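PDB 4GIB: beta-phosphoglucomutase from Clostridium difficile, which probably converts beta-D-glucose 1-phosphate into beta-D-glucose 6-phosphate and back, using magnesium, as a phosphomutase of the HAD-like superfamily. Local coordinates for residues P173-F176 with L177-A180; N184-P187 with Q188-I191; E239-N242 with E243-R247; A41-H44 with Y45-W48; R78-F82 with G83-Y87. All blocks are in the same frame, centred on the assembly; numbering follows the deposited sequence. Where two conformers were deposited one is given.

Interaction 1: P173-F176 with L177-A180; sequences PEIF and LMSA
Pro173 and Glu174 turn their carbonyls to Leu177 and Met178 in the first turn of helix 174-183, which belongs to the Rossmann-like core of this HAD-like enzyme and leads on to strand 190-194. Leu177 N donates to Pro173 O at 3.0 Å, and Met178 N to Glu174 O at 2.8 Å; both are regular bonds to the fourth residue back. The next carbonyl is held less firmly: Phe176 O receives weak bonds from Ser179 N and, at 3.3 Å, from Ala180 N.

The polar groups of this turn find their partners elsewhere in the chain. Ser138 OG is hydrogen-bonded to both Ile175 O and Ser179 OG, tying one face of the turn to the loop after strand 134-137. The carboxylate of Glu174 is fixed on both oxygens, OE1 by Lys167 N and OE2 by Asn168 ND2, which anchors the start of the helix to the loop before it.

The apolar contacts are sparse. Leu177 CG stands 4.4 Å from Pro173 CB, a loose touch. The ring of Phe176 leaves this group altogether and packs on Ala202 and Ile203 of helix 197-205 and on Ile30 of the central strand 28-31. Met178 does more: with CG anti to the carbonyl carbon (chi1 -72°), the chain runs back past Glu174 O, 3.3 Å from CG. A final bend at chi3 (66°) then turns the methyl away, leaving SD to sit 4.1 Å from Glu174 CG and 3.9 Å from Ile175 CD1.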
# COMPACT_ATOMS: atom_id res chain seq x y z
N PRO A 173 -3.58 -5.45 -10.79
CA PRO A 173 -3.14 -4.05 -10.86
C PRO A 173 -4.23 -3.00 -10.68
O PRO A 173 -3.94 -1.81 -10.78
CB PRO A 173 -2.52 -3.95 -12.26
CG PRO A 173 -3.19 -4.97 -13.06
CD PRO A 173 -3.62 -6.09 -12.12
N GLU A 174 -5.46 -3.42 -10.38
CA GLU A 174 -6.57 -2.48 -10.25
C GLU A 174 -6.29 -1.22 -9.42
O GLU A 174 -6.40 -0.10 -9.93
CB GLU A 174 -7.79 -3.23 -9.72
CG GLU A 174 -9.05 -2.44 -9.64
CD GLU A 174 -10.28 -3.32 -9.87
OE1 GLU A 174 -11.40 -2.96 -9.41
OE2 GLU A 174 -10.14 -4.37 -10.53
N ILE A 175 -5.87 -1.39 -8.17
CA ILE A 175 -5.68 -0.26 -7.25
C ILE A 175 -4.70 0.79 -7.77
O ILE A 175 -4.84 1.98 -7.46
CB ILE A 175 -5.25 -0.74 -5.82
CG1 ILE A 175 -5.67 0.30 -4.78
CG2 ILE A 175 -3.74 -1.10 -5.78
CD1 ILE A 175 -7.19 0.48 -4.68
N PHE A 176 -3.71 0.36 -8.56
CA PHE A 176 -2.74 1.26 -9.17
C PHE A 176 -3.28 1.91 -10.45
O PHE A 176 -2.99 3.08 -10.71
CB PHE A 176 -1.41 0.57 -9.41
CG PHE A 176 -0.59 0.44 -8.19
CD1 PHE A 176 0.20 1.50 -7.78
CD2 PHE A 176 -0.65 -0.70 -7.42
CE1 PHE A 176 0.93 1.40 -6.64
CE2 PHE A 176 0.08 -0.80 -6.28
CZ PHE A 176 0.87 0.25 -5.89
N LEU A 177 -4.06 1.16 -11.23
CA LEU A 177 -4.71 1.71 -12.42
C LEU A 177 -5.73 2.77 -11.99
O LEU A 177 -5.95 3.76 -12.71
CB LEU A 177 -5.43 0.63 -13.23
CG LEU A 177 -4.64 -0.47 -13.91
CD1 LEU A 177 -5.65 -1.51 -14.48
CD2 LEU A 177 -3.68 0.07 -15.00
N MET A 178 -6.37 2.57 -10.84
CA MET A 178 -7.36 3.53 -10.32
C MET A 178 -6.77 4.91 -10.06
O MET A 178 -7.43 5.92 -10.29
CB MET A 178 -8.02 3.01 -9.05
CG MET A 178 -8.98 1.87 -9.27
SD MET A 178 -9.61 1.19 -7.72
CE MET A 178 -10.58 2.58 -7.09
N SER A 179 -5.54 4.97 -9.56
CA SER A 179 -4.89 6.26 -9.33
C SER A 179 -4.48 6.89 -10.66
O SER A 179 -4.51 8.10 -10.80
CB SER A 179 -3.69 6.13 -8.40
OG SER A 179 -4.11 5.83 -7.08
N ALA A 180 -4.08 6.07 -11.63
CA ALA A 180 -3.70 6.58 -12.94
C ALA A 180 -4.92 7.18 -13.63
O ALA A 180 -4.84 8.22 -14.30
CB ALA A 180 -3.12 5.48 -13.78

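Interaction 2: N184-P187 with Q188-I191; sequences NVNP and QNCI
Asn186 and Pro187 meet Gln188, Asn189 and Cys190 in a tight, mainly polar turn at the surface, in the short connection between helix 174-183 and strand 190-194. Two backbone bonds close it, each spanning three residues: Asn189 N to Asn186 O at 2.9 Å and Cys190 N to Pro187 O at 2.9 Å. These are successive type I turns, amounting to a scrap of 3-10 helix.

The side chain of Asn186 adds a third bond. A chi1 of -176° carries the amide away from its own backbone N, and OD1 accepts from Gln188 N at 3.0 Å, an Asx turn with Pro187 as its middle residue. The N-H comes from well above the amide plane, 63° out of it, while OD1 also rests against Gln188 CB at 3.6 Å. Beyond that, the Gln188 chain runs out straight, its amide tilted only 30° from that of Asn186.

On the inner side the contact is apolar: Val185 CG2 presses on Cys190 SG at 3.5 Å, and Pro187 and Cys190 both lean on Met208. Glu27 OE1 accepts from Asn186 N, and Gln188 O is bonded by Arg248 NH2. Ile191 then pairs with Ala28 and Ile30 of the neighbouring strand. This is the helix-to-strand half of a Rossmann-like crossover, feeding the strand that ends at Glu194, one of the sodium ligands.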
# COMPACT_ATOMS: atom_id res chain seq x y z
N ASN A 184 -5.70 11.09 -14.13
CA ASN A 184 -5.80 11.26 -15.58
C ASN A 184 -4.39 11.34 -16.18
O ASN A 184 -4.04 12.35 -16.80
CB ASN A 184 -6.64 12.50 -15.98
CG ASN A 184 -6.72 12.70 -17.53
OD1 ASN A 184 -6.64 13.82 -18.03
ND2 ASN A 184 -6.82 11.60 -18.27
N VAL A 185 -3.61 10.28 -15.97
CA VAL A 185 -2.25 10.18 -16.50
C VAL A 185 -1.99 8.82 -17.13
O VAL A 185 -2.71 7.86 -16.87
CB VAL A 185 -1.15 10.42 -15.40
CG1 VAL A 185 -1.19 11.86 -14.90
CG2 VAL A 185 -1.29 9.43 -14.27
N ASN A 186 -0.97 8.74 -17.97
CA ASN A 186 -0.59 7.49 -18.60
C ASN A 186 0.25 6.65 -17.63
O ASN A 186 1.28 7.12 -17.13
CB ASN A 186 0.18 7.76 -19.88
CG ASN A 186 0.51 6.49 -20.65
OD1 ASN A 186 0.26 5.38 -20.19
ND2 ASN A 186 1.09 6.66 -21.84
N PRO A 187 -0.19 5.42 -17.36
CA PRO A 187 0.54 4.53 -16.47
C PRO A 187 2.00 4.33 -16.88
O PRO A 187 2.88 4.19 -16.01
CB PRO A 187 -0.22 3.20 -16.58
CG PRO A 187 -1.55 3.55 -17.04
CD PRO A 187 -1.44 4.81 -17.84
N GLN A 188 2.26 4.32 -18.18
CA GLN A 188 3.63 4.16 -18.70
C GLN A 188 4.57 5.28 -18.23
O GLN A 188 5.79 5.14 -18.27
CB GLN A 188 3.63 4.05 -20.22
CG GLN A 188 2.94 2.78 -20.73
CD GLN A 188 2.93 2.67 -22.24
OE1 GLN A 188 3.29 3.61 -22.95
NE2 GLN A 188 2.52 1.51 -22.74
N ASN A 189 3.99 6.39 -17.78
CA ASN A 189 4.78 7.52 -17.30
C ASN A 189 4.67 7.69 -15.79
O ASN A 189 5.04 8.73 -15.25
CB ASN A 189 4.33 8.79 -18.02
CG ASN A 189 4.54 8.70 -19.52
OD1 ASN A 189 3.65 9.02 -20.31
ND2 ASN A 189 5.71 8.20 -19.93
N CYS A 190 4.18 6.65 -15.13
CA CYS A 190 4.00 6.66 -13.69
C CYS A 190 5.05 5.83 -12.98
O CYS A 190 5.59 4.90 -13.55
CB CYS A 190 2.62 6.09 -13.31
SG CYS A 190 1.26 7.10 -13.83
N ILE A 191 5.34 6.20 -11.74
CA ILE A 191 6.30 5.50 -10.89
C ILE A 191 5.43 4.99 -9.75
O ILE A 191 4.68 5.78 -9.15
CB ILE A 191 7.36 6.43 -10.21
CG1 ILE A 191 8.07 7.36 -11.20
CG2 ILE A 191 8.38 5.59 -9.43
CD1 ILE A 191 9.34 6.83 -11.80

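Interaction 3: E239-N242 with E243-R247; sequences EKYN and EYIVR
Ile245 lies across one face of the Tyr241 ring, one helical turn further on. Its CG1 sits 3.7 Å from the ring centroid and 19° off the normal, a CH-pi contact. CD1 carries on to the phenol end, 3.5 Å from Tyr241 CZ. Both side chains are set for this: at chi1 175° the Tyr241 ring swings to the carbonyl side of its own residue, and Ile245 folds CD1 back at chi2 (-59°) along the ring.

On another face of the helix Lys240 and Glu243 run side by side. The lysine kinks at chi2 and is straight thereafter, whereas the glutamate is extended throughout; NZ and OE2 form a long salt bridge at 3.6 Å. Farther along, Val246 CG2 is tucked against Asn242 O at 3.2 Å. Underneath run four regular helical bonds, among them Ile245 N to Tyr241 O at 3.0 Å.

Helix 234-247 is the last helix of the chain. Tyr241 is buried against Ile26 and Asn189, its OH weakly bonded to Gln188 O, while the partly exposed Tyr244 touches Asn223, a residue of a sodium site, and its ring meets Phe209 at the start of strand 209-213.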
# COMPACT_ATOMS: atom_id res chain seq x y z
N GLU A 239 16.94 9.49 -12.45
CA GLU A 239 18.00 8.93 -13.27
C GLU A 239 17.67 7.46 -13.60
O GLU A 239 17.78 7.04 -14.76
CB GLU A 239 19.36 9.08 -12.57
CG GLU A 239 20.58 8.52 -13.31
CD GLU A 239 20.89 9.20 -14.66
OE1 GLU A 239 19.98 9.29 -15.52
OE2 GLU A 239 22.06 9.61 -14.86
N LYS A 240 17.24 6.69 -12.60
CA LYS A 240 16.90 5.28 -12.81
C LYS A 240 15.65 5.10 -13.69
O LYS A 240 15.53 4.13 -14.44
CB LYS A 240 16.73 4.55 -11.47
CG LYS A 240 18.04 4.38 -10.69
CD LYS A 240 19.01 3.48 -11.46
CE LYS A 240 20.34 3.36 -10.77
NZ LYS A 240 21.32 2.59 -11.62
N TYR A 241 14.73 6.06 -13.59
CA TYR A 241 13.52 6.03 -14.40
C TYR A 241 13.84 6.21 -15.87
O TYR A 241 13.30 5.50 -16.72
CB TYR A 241 12.55 7.13 -13.94
CG TYR A 241 11.34 7.23 -14.81
CD1 TYR A 241 10.33 6.29 -14.72
CD2 TYR A 241 11.19 8.27 -15.73
CE1 TYR A 241 9.20 6.37 -15.50
CE2 TYR A 241 10.05 8.36 -16.52
CZ TYR A 241 9.06 7.40 -16.39
OH TYR A 241 7.94 7.45 -17.16
N ASN A 242 14.73 7.16 -16.18
CA ASN A 242 15.15 7.44 -17.55
C ASN A 242 15.85 6.25 -18.18
O ASN A 242 15.75 6.01 -19.39
CB ASN A 242 16.09 8.65 -17.60
CG ASN A 242 15.37 9.96 -17.29
OD1 ASN A 242 14.16 10.00 -17.13
ND2 ASN A 242 16.14 11.04 -17.19
N GLU A 243 16.59 5.51 -17.36
CA GLU A 243 17.31 4.32 -17.81
C GLU A 243 16.31 3.26 -18.23
O GLU A 243 16.39 2.68 -19.31
CB GLU A 243 18.21 3.82 -16.67
CG GLU A 243 18.82 2.45 -16.89
CD GLU A 243 19.79 2.07 -15.78
OE1 GLU A 243 20.22 0.90 -15.75
OE2 GLU A 243 20.14 2.95 -14.95
N TYR A 244 15.34 3.03 -17.35
CA TYR A 244 14.27 2.07 -17.58
C TYR A 244 13.45 2.37 -18.82
O TYR A 244 13.11 1.46 -19.57
CB TYR A 244 13.39 2.05 -16.34
CG TYR A 244 12.03 1.46 -16.52
CD1 TYR A 244 11.83 0.09 -16.45
CD2 TYR A 244 10.92 2.28 -16.71
CE1 TYR A 244 10.55 -0.46 -16.60
CE2 TYR A 244 9.66 1.75 -16.85
CZ TYR A 244 9.48 0.38 -16.79
OH TYR A 244 8.22 -0.14 -16.93
N ILE A 245 13.11 3.64 -19.02
CA ILE A 245 12.32 4.06 -20.17
C ILE A 245 13.06 3.78 -21.48
O ILE A 245 12.47 3.24 -22.42
CB ILE A 245 11.98 5.57 -20.11
CG1 ILE A 245 11.05 5.88 -18.93
CG2 ILE A 245 11.33 6.02 -21.42
CD1 ILE A 245 9.72 5.15 -18.95
N VAL A 246 14.33 4.15 -21.54
CA VAL A 246 15.15 3.92 -22.73
C VAL A 246 15.27 2.43 -23.08
O VAL A 246 15.33 2.07 -24.25
CB VAL A 246 16.57 4.54 -22.57
CG1 VAL A 246 17.47 4.11 -23.70
CG2 VAL A 246 16.48 6.05 -22.50
N ARG A 247 15.29 1.58 -22.06
CA ARG A 247 15.43 0.13 -22.25
C ARG A 247 14.12 -0.66 -22.21
O ARG A 247 14.07 -1.79 -22.68
CB ARG A 247 16.34 -0.43 -21.17
CG ARG A 247 17.77 0.07 -21.20
CD ARG A 247 18.53 -0.42 -19.96
NE ARG A 247 18.29 -1.84 -19.68
CZ ARG A 247 18.80 -2.86 -20.38
NH1 ARG A 247 18.53 -4.11 -20.03
NH2 ARG A 247 19.58 -2.64 -21.44

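Interaction 4: A41-H44 with Y45-W48; sequences AYYH and YMAW. With GLY (glycine), chain H.
Met46 meets the Tyr42 ring from the side away from a bound glycine, whose carboxylate oxygen OXT sits over the ring centre, 3.3 Å above the plane. The methionine crosses the tyrosine at about a right angle. Its SD comes to 3.5 Å from Tyr42 CE2 in an oblique Met-aromatic contact, and the bend at chi3 (-73°) brings the methyl between two tyrosines. There CE is 3.4 Å from Tyr42 CD2 and only 3.2 Å from Tyr43 CD1, where it meets the ring edge near its plane. Tyr45 completes the aromatic group, its CD2 at 3.9 Å from Tyr42 CE1 and the two ring planes at 40°.

All this is carried by helix 41-53, in the helical cap domain that HAD-like phosphomutases place over the core. Its start is tied to Asp34, the predicted proton donor/acceptor, Ala41 N donating to Asp34 OD1. The other side of the helix looks to helix 91-109: His44 stacks on Tyr105 and its ND1 is hydrogen-bonded to Lys101 NZ, while Trp48, a predicted substrate-binding residue, makes a cation-pi contact with the same lysine.

The backbones of His44 and Trp48 share the shortest bond of the turn, Trp48 N to His44 O at 2.7 Å. The indole begins close to that oxygen, CD1 3.3 Å from His44 O, in an oblique approach.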
# COMPACT_ATOMS: atom_id res chain seq x y z
N ALA A 41 1.21 -2.01 9.19
CA ALA A 41 1.16 -3.48 9.16
C ALA A 41 1.08 -4.12 10.54
O ALA A 41 0.32 -5.07 10.76
CB ALA A 41 2.38 -4.03 8.37
N TYR A 42 1.85 -3.59 11.49
CA TYR A 42 1.81 -4.15 12.82
C TYR A 42 0.46 -3.88 13.49
O TYR A 42 -0.06 -4.73 14.23
CB TYR A 42 2.96 -3.64 13.69
CG TYR A 42 3.13 -4.47 14.93
CD1 TYR A 42 3.63 -5.77 14.85
CD2 TYR A 42 2.81 -3.98 16.18
CE1 TYR A 42 3.80 -6.55 15.98
CE2 TYR A 42 2.98 -4.75 17.33
CZ TYR A 42 3.48 -6.03 17.22
OH TYR A 42 3.66 -6.79 18.34
N TYR A 43 -0.11 -2.70 13.24
CA TYR A 43 -1.42 -2.36 13.84
C TYR A 43 -2.51 -3.29 13.31
O TYR A 43 -3.33 -3.77 14.07
CB TYR A 43 -1.79 -0.89 13.60
CG TYR A 43 -0.81 0.10 14.17
CD1 TYR A 43 -0.46 0.05 15.52
CD2 TYR A 43 -0.29 1.13 13.40
CE1 TYR A 43 0.44 0.96 16.07
CE2 TYR A 43 0.60 2.07 13.94
CZ TYR A 43 0.96 1.97 15.28
OH TYR A 43 1.84 2.86 15.84
N HIS A 44 -2.52 -3.53 12.00
CA HIS A 44 -3.47 -4.46 11.39
C HIS A 44 -3.31 -5.84 12.00
O HIS A 44 -4.29 -6.50 12.32
CB HIS A 44 -3.24 -4.60 9.87
CG HIS A 44 -3.74 -3.44 9.07
ND1 HIS A 44 -5.08 -3.24 8.82
CD2 HIS A 44 -3.08 -2.46 8.40
CE1 HIS A 44 -5.22 -2.16 8.07
NE2 HIS A 44 -4.02 -1.68 7.79
N TYR A 45 -2.06 -6.26 12.15
CA TYR A 45 -1.75 -7.57 12.72
C TYR A 45 -2.25 -7.73 14.16
O TYR A 45 -2.75 -8.77 14.52
CB TYR A 45 -0.26 -7.85 12.63
CG TYR A 45 0.18 -8.96 13.54
CD1 TYR A 45 -0.06 -10.30 13.20
CD2 TYR A 45 0.82 -8.69 14.73
CE1 TYR A 45 0.34 -11.33 14.05
CE2 TYR A 45 1.23 -9.72 15.58
CZ TYR A 45 0.99 -11.03 15.23
OH TYR A 45 1.38 -12.05 16.09
N MET A 46 -2.08 -6.70 14.97
CA MET A 46 -2.58 -6.72 16.35
C MET A 46 -4.09 -6.84 16.35
O MET A 46 -4.67 -7.57 17.16
CB MET A 46 -2.16 -5.45 17.10
CG MET A 46 -0.69 -5.42 17.48
SD MET A 46 -0.21 -3.95 18.40
CE MET A 46 -0.23 -2.71 17.13
N ALA A 47 -4.73 -6.10 15.43
CA ALA A 47 -6.19 -6.10 15.31
C ALA A 47 -6.71 -7.44 14.77
O ALA A 47 -7.73 -7.94 15.27
CB ALA A 47 -6.66 -4.95 14.41
N TRP A 48 -6.03 -8.00 13.77
CA TRP A 48 -6.46 -9.28 13.21
C TRP A 48 -6.19 -10.41 14.20
O TRP A 48 -7.03 -11.31 14.37
CB TRP A 48 -5.80 -9.59 11.85
CG TRP A 48 -6.38 -8.88 10.65
CD1 TRP A 48 -5.70 -8.10 9.76
CD2 TRP A 48 -7.76 -8.88 10.21
NE1 TRP A 48 -6.56 -7.63 8.79
CE2 TRP A 48 -7.83 -8.10 9.05
CE3 TRP A 48 -8.93 -9.48 10.70
CZ2 TRP A 48 -9.03 -7.88 8.36
CZ3 TRP A 48 -10.12 -9.26 10.01
CH2 TRP A 48 -10.16 -8.46 8.86
N GLY H . 6.83 -1.98 14.12
CA GLY H . 7.58 -2.07 15.41
C GLY H . 7.36 -3.40 16.12
O GLY H . 8.28 -4.19 16.30
OXT GLY H . 6.24 -3.73 16.53

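Interaction 5: R78-F82 with G83-Y87; sequences RILEF and GNKKY. With PO4 (phosphate ion), chain G.
Lys86 folds back beside Leu80 and Glu81 where helix 72-82 ends, its CA lying 3.5 Å from Leu80 CB. Along the side chain, CB rests against the last turn, 3.7 Å from Glu81 N. CG stands over the centre of the Tyr87 ring, 4.1 Å above its plane. From there the chain is fully extended, and CD simply carries the line forward. CE comes within 3.8 Å of O2 of a phosphate ion, probably from the crystallisation liquor. At the tip NZ makes two weak hydrogen bonds, to phosphate O4 at 3.4 Å and to Tyr87 OH.

What lets Lys86 turn back is a Schellman motif. Asn84, with positive phi (55°), is its C-prime residue: Lys85 N reaches back to Leu80 O at 2.9 Å and Asn84 N to Glu81 O at 2.7 Å. Gly83 N also donates to Leu80 O, so this carbonyl is gripped twice, from opposite faces of its plane. Leu80 and Lys85 close the motif with a light apolar touch, Leu80 CD2 on Lys85 CG, before Lys85 leads away to bond Val55 O through NZ.

One side of the helix end packs within the cap domain. Ile79 packs on Trp48 and Ala52 of helix 41-53, the Phe82 ring meets Phe63 from the loop between the two helices, and the chain then turns toward helix 91-109, where Lys94 NZ makes a weak bond to Lys86 O.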
# COMPACT_ATOMS: atom_id res chain seq x y z
N ARG A 78 -8.79 -14.91 4.11
CA ARG A 78 -7.51 -15.60 4.16
C ARG A 78 -7.21 -16.10 5.59
O ARG A 78 -6.65 -17.17 5.77
CB ARG A 78 -6.38 -14.71 3.64
CG ARG A 78 -6.51 -14.41 2.17
CD ARG A 78 -5.35 -13.62 1.64
NE ARG A 78 -5.62 -13.21 0.27
CZ ARG A 78 -4.74 -12.59 -0.51
NH1 ARG A 78 -3.52 -12.30 -0.07
NH2 ARG A 78 -5.10 -12.26 -1.75
N ILE A 79 -7.59 -15.34 6.60
CA ILE A 79 -7.37 -15.79 7.97
C ILE A 79 -8.22 -17.03 8.22
O ILE A 79 -7.73 -18.03 8.74
CB ILE A 79 -7.72 -14.70 9.01
CG1 ILE A 79 -6.77 -13.50 8.84
CG2 ILE A 79 -7.58 -15.26 10.41
CD1 ILE A 79 -7.14 -12.32 9.73
N LEU A 80 -9.49 -16.98 7.84
CA LEU A 80 -10.39 -18.13 8.03
C LEU A 80 -9.91 -19.34 7.25
O LEU A 80 -9.98 -20.45 7.73
CB LEU A 80 -11.81 -17.74 7.69
CG LEU A 80 -12.32 -16.60 8.55
CD1 LEU A 80 -13.69 -16.17 8.09
CD2 LEU A 80 -12.30 -16.94 10.05
N GLU A 81 -9.45 -19.10 6.02
CA GLU A 81 -8.86 -20.12 5.17
C GLU A 81 -7.78 -20.88 5.91
O GLU A 81 -7.73 -22.11 5.89
CB GLU A 81 -8.14 -19.45 4.00
CG GLU A 81 -6.99 -20.30 3.44
CD GLU A 81 -5.72 -19.48 3.20
OE1 GLU A 81 -4.68 -20.08 2.84
OE2 GLU A 81 -5.76 -18.24 3.42
N PHE A 82 -6.91 -20.12 6.57
CA PHE A 82 -5.78 -20.70 7.31
C PHE A 82 -6.26 -21.76 8.31
O PHE A 82 -5.53 -22.68 8.64
CB PHE A 82 -4.95 -19.59 7.99
CG PHE A 82 -3.76 -20.10 8.77
CD1 PHE A 82 -2.62 -20.58 8.12
CD2 PHE A 82 -3.77 -20.08 10.17
CE1 PHE A 82 -1.53 -21.05 8.83
CE2 PHE A 82 -2.68 -20.55 10.89
CZ PHE A 82 -1.56 -21.03 10.22
N GLY A 83 -7.51 -21.63 8.78
CA GLY A 83 -8.11 -22.61 9.68
C GLY A 83 -9.22 -23.43 9.01
O GLY A 83 -10.07 -23.99 9.69
N ASN A 84 -9.22 -23.47 7.68
CA ASN A 84 -10.21 -24.24 6.91
C ASN A 84 -11.67 -23.90 7.23
O ASN A 84 -12.56 -24.76 7.09
CB ASN A 84 -10.00 -25.74 7.15
CG ASN A 84 -8.64 -26.20 6.70
OD1 ASN A 84 -8.10 -25.71 5.72
ND2 ASN A 84 -8.08 -27.15 7.42
N LYS A 85 -11.92 -22.67 7.63
CA LYS A 85 -13.28 -22.25 7.96
C LYS A 85 -13.72 -21.02 7.18
O LYS A 85 -14.63 -20.31 7.61
CB LYS A 85 -13.43 -22.08 9.48
CG LYS A 85 -12.42 -21.13 10.12
CD LYS A 85 -12.62 -21.01 11.61
CE LYS A 85 -12.20 -22.27 12.35
NZ LYS A 85 -12.51 -22.11 13.78
N LYS A 86 -13.09 -20.77 6.03
CA LYS A 86 -13.45 -19.63 5.18
C LYS A 86 -14.90 -19.69 4.72
O LYS A 86 -15.56 -18.66 4.66
CB LYS A 86 -12.53 -19.57 3.95
CG LYS A 86 -12.88 -18.49 2.93
CD LYS A 86 -11.98 -18.59 1.69
CE LYS A 86 -12.42 -17.64 0.57
NZ LYS A 86 -11.51 -17.70 -0.64
N TYR A 87 -15.40 -20.89 4.42
CA TYR A 87 -16.77 -21.05 3.93
C TYR A 87 -17.77 -21.47 5.00
O TYR A 87 -18.94 -21.74 4.69
CB TYR A 87 -16.79 -22.02 2.73
CG TYR A 87 -15.87 -21.59 1.60
CD1 TYR A 87 -16.23 -20.55 0.74
CD2 TYR A 87 -14.63 -22.21 1.40
CE1 TYR A 87 -15.39 -20.13 -0.29
CE2 TYR A 87 -13.78 -21.80 0.36
CZ TYR A 87 -14.16 -20.75 -0.47
OH TYR A 87 -13.33 -20.34 -1.49
P PO4 G . -12.87 -15.20 -3.21
O1 PO4 G . -11.43 -15.12 -3.67
O2 PO4 G . -12.96 -14.68 -1.78
O3 PO4 G . -13.74 -14.33 -4.09
O4 PO4 G . -13.34 -16.63 -3.27

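Interactions 1, 2 and 3 belong to the Rossmann-like core, interactions 4 and 5 to the helical cap. Interactions 1 and 2 are consecutive, joined where Val185 N probably bonds Ala180 O; interaction 3 reaches interaction 2 through Tyr241, whose ring packs on Ile191. In the cap, Trp48 of interaction 4 meets Ile79 of interaction 5. Interactions 2 and 3 lie at the surface, the first a polar turn, the second pairing a salt bridge with an aromatic face. Interactions 1, 4 and 5 are partly buried. Interaction 4 holds Trp48 of the predicted substrate site and interaction 1 borders its Lys170, on opposite sides of the chain's centre, whereas interaction 5 is chiefly a helix terminus.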